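Local coordinates for ribose 5-phosphate isomerase B (Anaplasma phagocytophilum, PDB 4EM8), which probably interconverts ribose 5-phosphate and ribulose 5-phosphate, at residues F11-H16 against I75-A80; V19-F24 against L110-R115; H55-E60 against G67-G72. All coordinates share one frame; numbering follows the deposited sequence.

Contact 1: F11-H16 against I75-A80; sequences FLSSDH and IGMSIA
S14 OG is held by two groups on the side of strand 9-14 turned away from M77. It donates to D15 O over 2.8 Å, approaching at 135° to the C=O bond, with the hydroxyl tilted 17° from the carbonyl plane. It also accepts from R22 NH2 of helix 19-31. The other side of S14 faces helix 75-81, and M77 is the residue that crosses to it. The M77 chain leaves the helix toward the strand, bends at chi2 (-58°) and then runs nearly straight, which lays CE alongside the backbone. CE lies 4.0 Å from S14 CA and 4.2 Å from D15 N. The same methyl is 4.1 Å from S13 OG. This is packing; the hydroxyl makes its hydrogen bond with Y53 O. No hydrogen bond joins the two segments. L69, C111 and V54 also touch M77, which is buried. Past S14 the strand ends, and the D15 side chain lies beside C71, the predicted proton acceptor. D15, H16, I75 and G76 are all predicted to bind ribulose 5-phosphate. Both segments thus contribute to the predicted site. Such a pocket at the C-terminal ends of parallel strands is typical of Rossmann-like alpha/beta folds.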
loop_
_atom_site.group_PDB
_atom_site.type_symbol
_atom_site.label_atom_id
_atom_site.label_comp_id
_atom_site.label_asym_id
_atom_site.label_seq_id
_atom_site.Cartn_x
_atom_site.Cartn_y
_atom_site.Cartn_z
ATOM N N PHE A 11 10.850 6.623 -13.552
ATOM C CA PHE A 11 11.573 7.379 -12.550
ATOM C C PHE A 11 11.714 6.532 -11.274
ATOM O O PHE A 11 10.724 5.974 -10.724
ATOM C CB PHE A 11 10.854 8.718 -12.267
ATOM C CG PHE A 11 10.795 9.647 -13.457
ATOM C CD1 PHE A 11 9.892 9.422 -14.497
ATOM C CD2 PHE A 11 11.632 10.781 -13.529
ATOM C CE1 PHE A 11 9.856 10.276 -15.603
ATOM C CE2 PHE A 11 11.589 11.650 -14.626
ATOM C CZ PHE A 11 10.694 11.402 -15.663
ATOM N N LEU A 12 12.939 6.454 -10.767
ATOM C CA LEU A 12 13.221 5.589 -9.626
ATOM C C LEU A 12 13.832 6.363 -8.487
ATOM O O LEU A 12 14.677 7.231 -8.710
ATOM C CB LEU A 12 14.185 4.490 -10.033
ATOM C CG LEU A 12 13.709 3.501 -11.119
ATOM C CD1 LEU A 12 14.313 3.850 -12.488
ATOM C CD2 LEU A 12 14.065 2.061 -10.743
ATOM N N SER A 13 13.418 6.047 -7.265
ATOM C CA SER A 13 14.090 6.586 -6.103
ATOM C C SER A 13 14.092 5.636 -4.931
ATOM O O SER A 13 13.293 4.698 -4.857
ATOM C CB SER A 13 13.511 7.956 -5.684
ATOM O OG SER A 13 12.346 7.811 -4.926
ATOM N N SER A 14 15.010 5.914 -4.007
ATOM C CA SER A 14 15.096 5.199 -2.775
ATOM C C SER A 14 15.688 6.008 -1.634
ATOM O O SER A 14 16.233 7.132 -1.799
ATOM C CB SER A 14 15.963 3.935 -2.968
ATOM O OG SER A 14 17.341 4.287 -3.005
ATOM N N ASP A 15 15.544 5.420 -0.452
ATOM C CA ASP A 15 16.317 5.830 0.694
ATOM C C ASP A 15 17.588 4.981 0.707
ATOM O O ASP A 15 17.897 4.260 -0.262
ATOM C CB ASP A 15 15.489 5.787 2.006
ATOM C CG ASP A 15 15.196 4.398 2.496
ATOM O OD1 ASP A 15 15.607 3.418 1.860
ATOM O OD2 ASP A 15 14.520 4.285 3.547
ATOM N N HIS A 16 18.353 5.094 1.774
ATOM C CA HIS A 16 19.652 4.437 1.825
ATOM C C HIS A 16 19.519 2.942 1.731
ATOM O O HIS A 16 20.385 2.295 1.165
ATOM C CB HIS A 16 20.353 4.793 3.131
ATOM C CG HIS A 16 19.485 4.603 4.324
ATOM N ND1 HIS A 16 18.483 5.448 4.631
ATOM C CD2 HIS A 16 19.468 3.603 5.289
ATOM C CE1 HIS A 16 17.871 5.028 5.754
ATOM N NE2 HIS A 16 18.465 3.896 6.149
ATOM N N ILE A 75 6.682 -0.226 2.735
ATOM C CA ILE A 75 5.440 0.200 3.357
ATOM C C ILE A 75 5.390 1.717 3.376
ATOM O O ILE A 75 4.394 2.328 2.970
ATOM C CB ILE A 75 5.276 -0.341 4.805
ATOM C CG1 ILE A 75 5.243 -1.864 4.792
ATOM C CG2 ILE A 75 3.997 0.225 5.447
ATOM C CD1 ILE A 75 5.636 -2.503 6.097
ATOM N N GLY A 76 6.489 2.334 3.794
ATOM C CA GLY A 76 6.545 3.785 3.891
ATOM C C GLY A 76 6.473 4.507 2.557
ATOM O O GLY A 76 5.783 5.530 2.436
ATOM N N MET A 77 7.183 3.993 1.565
ATOM C CA MET A 77 7.085 4.564 0.218
ATOM C C MET A 77 5.657 4.493 -0.337
ATOM O O MET A 77 5.191 5.434 -0.973
ATOM C CB MET A 77 8.045 3.861 -0.746
ATOM C CG MET A 77 9.527 4.262 -0.570
ATOM S SD MET A 77 9.739 6.037 -0.772
ATOM C CE MET A 77 11.484 6.105 -1.249
ATOM N N SER A 78 4.962 3.379 -0.125
ATOM C CA SER A 78 3.576 3.270 -0.660
ATOM C C SER A 78 2.619 4.249 -0.000
ATOM O O SER A 78 1.813 4.894 -0.674
ATOM C CB SER A 78 3.047 1.839 -0.612
ATOM O OG SER A 78 3.219 1.307 0.677
ATOM N N ILE A 79 2.756 4.434 1.308
ATOM C CA ILE A 79 1.974 5.441 2.026
ATOM C C ILE A 79 2.243 6.851 1.454
ATOM O O ILE A 79 1.312 7.591 1.145
ATOM C CB ILE A 79 2.301 5.445 3.540
ATOM C CG1 ILE A 79 1.798 4.166 4.228
ATOM C CG2 ILE A 79 1.678 6.662 4.231
ATOM C CD1 ILE A 79 2.400 3.969 5.621
ATOM N N ALA A 80 3.519 7.215 1.344
ATOM C CA ALA A 80 3.917 8.531 0.907
ATOM C C ALA A 80 3.509 8.814 -0.542
ATOM O O ALA A 80 3.093 9.924 -0.855
ATOM C CB ALA A 80 5.429 8.700 1.091
#

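Contact 2: V19-F24 against L110-R115; sequences VELRLF and LCFGSR
L21 CD2 carries this contact. It lies 4.0 Å from F112 CB and equally 4.0 Å from S114 CA. S114 CB follows at 4.1 Å. One methyl thus fits against the end of strand 109-113 and the first residue after it. The two side chains of L21 and F112 cross at about a right angle, and the methyl comes to the ring obliquely. No hydrogen bond joins the segments; S114 is met through its carbon atoms. L21 puts its CG opposite the backbone N (chi1 -176°), and this carries the branch from helix 19-31 across to segment 110-115. The alpha carbons of L21 and S114 are 6.4 Å apart, the nearest pair of the two backbones.

The next shell surrounds these groups. L110 CD1 lies 4.2 Å above one face of the F112 ring, offset toward its rim. F112 also touches V68, and I70 touches both L21 and S114. S114 OG has A17 O and C71 O as weak hydrogen-bond partners; its one proton cannot serve both fully. R115, next to S114, is predicted to bind the sugar phosphate.

Helix 19-31 follows strand 9-14 and packs on the sheet. Strand 66-71 lies between strands 9-14 and 109-113, so L21 reaches past I70 to meet the farther strand. F24, one turn on, packs against helix 119-131.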
loop_
_atom_site.group_PDB
_atom_site.type_symbol
_atom_site.label_atom_id
_atom_site.label_comp_id
_atom_site.label_asym_id
_atom_site.label_seq_id
_atom_site.Cartn_x
_atom_site.Cartn_y
_atom_site.Cartn_z
ATOM N N VAL A 19 19.224 1.642 -2.138
ATOM C CA VAL A 19 20.177 2.094 -3.190
ATOM C C VAL A 19 20.629 0.956 -4.098
ATOM O O VAL A 19 20.530 1.056 -5.331
ATOM C CB VAL A 19 21.398 2.822 -2.581
ATOM C CG1 VAL A 19 22.474 3.052 -3.633
ATOM C CG2 VAL A 19 20.971 4.140 -1.905
ATOM N N GLU A 20 21.100 -0.138 -3.509
ATOM C CA GLU A 20 21.597 -1.271 -4.286
ATOM C C GLU A 20 20.506 -1.847 -5.217
ATOM O O GLU A 20 20.747 -2.044 -6.397
ATOM C CB GLU A 20 22.169 -2.343 -3.342
ATOM C CG GLU A 20 22.563 -3.655 -4.000
ATOM C CD GLU A 20 23.369 -4.579 -3.080
ATOM O OE1 GLU A 20 23.693 -4.174 -1.933
ATOM O OE2 GLU A 20 23.690 -5.718 -3.523
ATOM N N LEU A 21 19.300 -2.071 -4.703
ATOM C CA LEU A 21 18.240 -2.575 -5.549
ATOM C C LEU A 21 17.858 -1.556 -6.631
ATOM O O LEU A 21 17.586 -1.924 -7.782
ATOM C CB LEU A 21 17.020 -2.924 -4.705
ATOM C CG LEU A 21 15.836 -3.559 -5.430
ATOM C CD1 LEU A 21 16.260 -4.857 -6.144
ATOM C CD2 LEU A 21 14.678 -3.772 -4.455
ATOM N N ARG A 22 17.788 -0.275 -6.248
ATOM C CA ARG A 22 17.464 0.777 -7.192
ATOM C C ARG A 22 18.423 0.792 -8.400
ATOM O O ARG A 22 18.005 0.993 -9.552
ATOM C CB ARG A 22 17.460 2.141 -6.482
ATOM C CG ARG A 22 16.938 3.248 -7.369
ATOM C CD ARG A 22 17.131 4.635 -6.791
ATOM N NE ARG A 22 18.436 5.194 -7.072
ATOM C CZ ARG A 22 19.275 5.724 -6.184
ATOM N NH1 ARG A 22 20.419 6.260 -6.615
ATOM N NH2 ARG A 22 18.998 5.769 -4.883
ATOM N N LEU A 23 19.698 0.598 -8.144
ATOM C CA LEU A 23 20.700 0.672 -9.215
ATOM C C LEU A 23 20.627 -0.603 -10.083
ATOM O O LEU A 23 20.744 -0.527 -11.314
ATOM C CB LEU A 23 22.106 0.894 -8.642
ATOM C CG LEU A 23 22.394 2.223 -7.910
ATOM C CD1 LEU A 23 23.819 2.211 -7.342
ATOM C CD2 LEU A 23 22.175 3.464 -8.780
ATOM N N PHE A 24 20.366 -1.748 -9.437
ATOM C CA PHE A 24 20.122 -3.019 -10.131
ATOM C C PHE A 24 18.918 -2.943 -11.090
ATOM O O PHE A 24 19.017 -3.367 -12.264
ATOM C CB PHE A 24 19.930 -4.154 -9.112
ATOM C CG PHE A 24 19.700 -5.521 -9.736
ATOM C CD1 PHE A 24 20.766 -6.272 -10.225
ATOM C CD2 PHE A 24 18.404 -6.039 -9.851
ATOM C CE1 PHE A 24 20.559 -7.522 -10.795
ATOM C CE2 PHE A 24 18.185 -7.288 -10.425
ATOM C CZ PHE A 24 19.263 -8.027 -10.897
ATOM N N LEU A 110 5.328 1.398 -8.564
ATOM C CA LEU A 110 5.670 0.128 -7.939
ATOM C C LEU A 110 6.597 0.373 -6.740
ATOM O O LEU A 110 7.648 1.007 -6.883
ATOM C CB LEU A 110 6.311 -0.805 -8.967
ATOM C CG LEU A 110 6.897 -2.192 -8.560
ATOM C CD1 LEU A 110 5.901 -3.034 -7.769
ATOM C CD2 LEU A 110 7.406 -2.963 -9.786
ATOM N N CYS A 111 6.204 -0.101 -5.556
ATOM C CA CYS A 111 7.057 -0.013 -4.372
ATOM C C CYS A 111 7.672 -1.366 -3.988
ATOM O O CYS A 111 6.982 -2.354 -4.025
ATOM C CB CYS A 111 6.234 0.517 -3.199
ATOM S SG CYS A 111 5.514 2.147 -3.544
ATOM N N PHE A 112 8.941 -1.387 -3.599
ATOM C CA PHE A 112 9.617 -2.587 -3.106
ATOM C C PHE A 112 10.192 -2.362 -1.710
ATOM O O PHE A 112 10.529 -1.244 -1.359
ATOM C CB PHE A 112 10.825 -2.937 -3.979
ATOM C CG PHE A 112 10.472 -3.449 -5.316
ATOM C CD1 PHE A 112 9.954 -4.713 -5.445
ATOM C CD2 PHE A 112 10.740 -2.701 -6.463
ATOM C CE1 PHE A 112 9.626 -5.209 -6.681
ATOM C CE2 PHE A 112 10.434 -3.197 -7.705
ATOM C CZ PHE A 112 9.891 -4.465 -7.811
ATOM N N GLY A 113 10.350 -3.465 -0.984
ATOM C CA GLY A 113 11.000 -3.540 0.327
ATOM C C GLY A 113 12.302 -4.255 0.102
ATOM O O GLY A 113 12.346 -5.505 0.063
ATOM N N SER A 114 13.381 -3.472 -0.008
ATOM C CA SER A 114 14.679 -3.989 -0.433
ATOM C C SER A 114 15.239 -5.007 0.550
ATOM O O SER A 114 15.980 -5.889 0.150
ATOM C CB SER A 114 15.689 -2.849 -0.611
ATOM O OG SER A 114 15.900 -2.159 0.640
ATOM N N ARG A 115 14.883 -4.894 1.830
ATOM C CA ARG A 115 15.368 -5.837 2.832
ATOM C C ARG A 115 14.622 -7.165 2.880
ATOM O O ARG A 115 15.020 -8.039 3.605
ATOM C CB ARG A 115 15.374 -5.171 4.222
ATOM C CG ARG A 115 16.449 -4.117 4.306
ATOM C CD ARG A 115 16.449 -3.378 5.618
ATOM N NE ARG A 115 17.550 -2.405 5.666
ATOM C CZ ARG A 115 17.558 -1.294 6.408
ATOM N NH1 ARG A 115 16.533 -0.998 7.186
ATOM N NH2 ARG A 115 18.611 -0.482 6.383
#

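Contact 3: H55-E60 against G67-G72; sequences HDVVRE and GVLICG
V57 points its side chain from helix 55-58 at strand 66-71. Its CB meets L69 CD2 at 3.9 Å. From there the branch divides. CG1 stands opposite the backbone N (chi1 171°) and reaches the strand backbone, 3.8 Å from G67 CA. The same methyl is 4.4 Å from V68 N and still touches L69 CD2, at 4.0 Å. CG2 lies beside the backbone N, anti to the carbonyl carbon, and packs on L69 CD2 at 3.9 Å. The leucine methyl is therefore touched by CB and both methyls of the valine. The two side chains slide past each other in opposite directions instead of meeting end to end. The bare CA of G67 lets CG1 come down directly onto the strand, and the alpha carbons of V57 and G67 are only 6.0 Å apart.

The helix belongs to a beta-alpha-beta crossover. The chain leaves strand 35-38, outermost within this chain, passes through helix 55-58 and enters strand 66-71, with strand 9-14 between the two strands in the sheet. V57 and L69 both touch S13 of that middle strand. L69 also packs on A81 of helix 75-81, so two helices share its side. V68 faces the other way, toward L12. Farther along the strand comes C71, the predicted proton acceptor.

V58 is buried next to V57 and packs on H84 and I87. On the exposed side, R59 NH1 forms a salt bridge with D56 OD1 at 3.0 Å, with an N-H...O angle of 152°. It meets OD1 nearly along the C-O axis, while OD1 sits 18° out of the guanidinium plane. H55 O lies 3.8 Å above the centre of one guanidinium face of R59.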
loop_
_atom_site.group_PDB
_atom_site.type_symbol
_atom_site.label_atom_id
_atom_site.label_comp_id
_atom_site.label_asym_id
_atom_site.label_seq_id
_atom_site.Cartn_x
_atom_site.Cartn_y
_atom_site.Cartn_z
ATOM N N HIS A 55 8.758 12.966 -3.861
ATOM C CA HIS A 55 8.251 14.091 -4.646
ATOM C C HIS A 55 8.750 14.141 -6.063
ATOM O O HIS A 55 7.979 14.328 -6.996
ATOM C CB HIS A 55 8.558 15.399 -3.923
ATOM C CG HIS A 55 7.966 15.461 -2.542
ATOM N ND1 HIS A 55 8.660 15.113 -1.441
ATOM C CD2 HIS A 55 6.684 15.813 -2.110
ATOM C CE1 HIS A 55 7.870 15.255 -0.355
ATOM N NE2 HIS A 55 6.664 15.684 -0.768
ATOM N N ASP A 56 10.044 13.962 -6.249
ATOM C CA ASP A 56 10.619 14.036 -7.577
ATOM C C ASP A 56 10.138 12.952 -8.529
ATOM O O ASP A 56 10.145 13.157 -9.746
ATOM C CB ASP A 56 12.134 13.960 -7.486
ATOM C CG ASP A 56 12.761 15.277 -7.129
ATOM O OD1 ASP A 56 12.060 16.316 -7.051
ATOM O OD2 ASP A 56 13.986 15.264 -6.930
ATOM N N VAL A 57 9.752 11.803 -7.981
ATOM C CA VAL A 57 9.228 10.714 -8.779
ATOM C C VAL A 57 7.764 10.982 -9.120
ATOM O O VAL A 57 7.382 11.017 -10.300
ATOM C CB VAL A 57 9.435 9.380 -8.026
ATOM C CG1 VAL A 57 8.721 8.202 -8.684
ATOM C CG2 VAL A 57 10.925 9.071 -7.945
ATOM N N VAL A 58 6.941 11.205 -8.100
ATOM C CA VAL A 58 5.502 11.356 -8.329
ATOM C C VAL A 58 5.159 12.585 -9.198
ATOM O O VAL A 58 4.181 12.556 -9.948
ATOM C CB VAL A 58 4.701 11.416 -7.016
ATOM C CG1 VAL A 58 5.001 10.166 -6.198
ATOM C CG2 VAL A 58 4.949 12.709 -6.234
ATOM N N ARG A 59 5.986 13.623 -9.125
ATOM C CA ARG A 59 5.841 14.812 -10.011
ATOM C C ARG A 59 5.904 14.399 -11.474
ATOM O O ARG A 59 5.287 15.033 -12.300
ATOM C CB ARG A 59 6.959 15.844 -9.777
ATOM C CG ARG A 59 6.484 17.189 -9.219
ATOM C CD ARG A 59 7.558 18.278 -9.222
ATOM N NE ARG A 59 8.667 18.035 -8.281
ATOM C CZ ARG A 59 8.602 18.146 -6.944
ATOM N NH1 ARG A 59 9.688 17.910 -6.218
ATOM N NH2 ARG A 59 7.472 18.473 -6.313
ATOM N N GLU A 60 6.665 13.344 -11.793
ATOM C CA GLU A 60 6.889 12.975 -13.190
ATOM C C GLU A 60 6.004 11.837 -13.702
ATOM O O GLU A 60 5.982 11.565 -14.896
ATOM C CB GLU A 60 8.363 12.612 -13.428
ATOM C CG GLU A 60 9.360 13.694 -13.020
ATOM C CD GLU A 60 9.263 14.950 -13.852
ATOM O OE1 GLU A 60 9.774 15.984 -13.386
ATOM O OE2 GLU A 60 8.675 14.927 -14.960
ATOM N N GLY A 67 6.713 5.057 -12.004
ATOM C CA GLY A 67 7.675 5.284 -10.946
ATOM C C GLY A 67 7.963 4.017 -10.210
ATOM O O GLY A 67 7.142 3.104 -10.188
ATOM N N VAL A 68 9.150 3.954 -9.616
ATOM C CA VAL A 68 9.531 2.878 -8.720
ATOM C C VAL A 68 10.116 3.521 -7.460
ATOM O O VAL A 68 11.044 4.353 -7.545
ATOM C CB VAL A 68 10.552 1.895 -9.338
ATOM C CG1 VAL A 68 10.948 0.833 -8.337
ATOM C CG2 VAL A 68 10.015 1.217 -10.602
ATOM N N LEU A 69 9.554 3.175 -6.313
ATOM C CA LEU A 69 10.038 3.652 -5.004
ATOM C C LEU A 69 10.511 2.529 -4.082
ATOM O O LEU A 69 9.836 1.497 -3.948
ATOM C CB LEU A 69 8.917 4.430 -4.322
ATOM C CG LEU A 69 8.438 5.712 -5.039
ATOM C CD1 LEU A 69 7.153 6.228 -4.366
ATOM C CD2 LEU A 69 9.491 6.818 -5.042
ATOM N N ILE A 70 11.641 2.721 -3.387
ATOM C CA ILE A 70 12.217 1.623 -2.603
ATOM C C ILE A 70 12.686 2.068 -1.214
ATOM O O ILE A 70 13.448 3.002 -1.094
ATOM C CB ILE A 70 13.400 0.924 -3.316
ATOM C CG1 ILE A 70 13.067 0.597 -4.807
ATOM C CG2 ILE A 70 13.799 -0.354 -2.557
ATOM C CD1 ILE A 70 14.283 0.263 -5.634
ATOM N N CYS A 71 12.179 1.429 -0.174
ATOM C CA CYS A 71 12.704 1.646 1.177
ATOM C C CYS A 71 12.921 0.259 1.744
ATOM O O CYS A 71 12.767 -0.729 1.027
ATOM C CB CYS A 71 11.783 2.511 2.030
ATOM S SG CYS A 71 10.114 1.868 2.393
ATOM N N GLY A 72 13.240 0.154 3.032
ATOM C CA GLY A 72 13.505 -1.168 3.598
ATOM C C GLY A 72 12.382 -2.188 3.435
ATOM O O GLY A 72 12.615 -3.356 3.080
#

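All three contacts are buried and meet on one parallel sheet. Contacts 1 and 3 share a face of it, where helices 75-81 and 55-58 pack. Contact 2 lies on the other face, under helix 19-31, and its S114 is only partly buried. Strand 66-71 is the middle piece, with backbone hydrogen bonds to strands 9-14 and 109-113. Helix 19-31 also bonds to strand 9-14 through a side chain, which joins contact 2 to contact 1. Contacts 2 and 3 are carbon-to-carbon packing. Contact 1 instead sets a thioether methyl against backbone and a hydroxyl, close to the predicted site. Contact 3 is nested within the chain loops closed by both others.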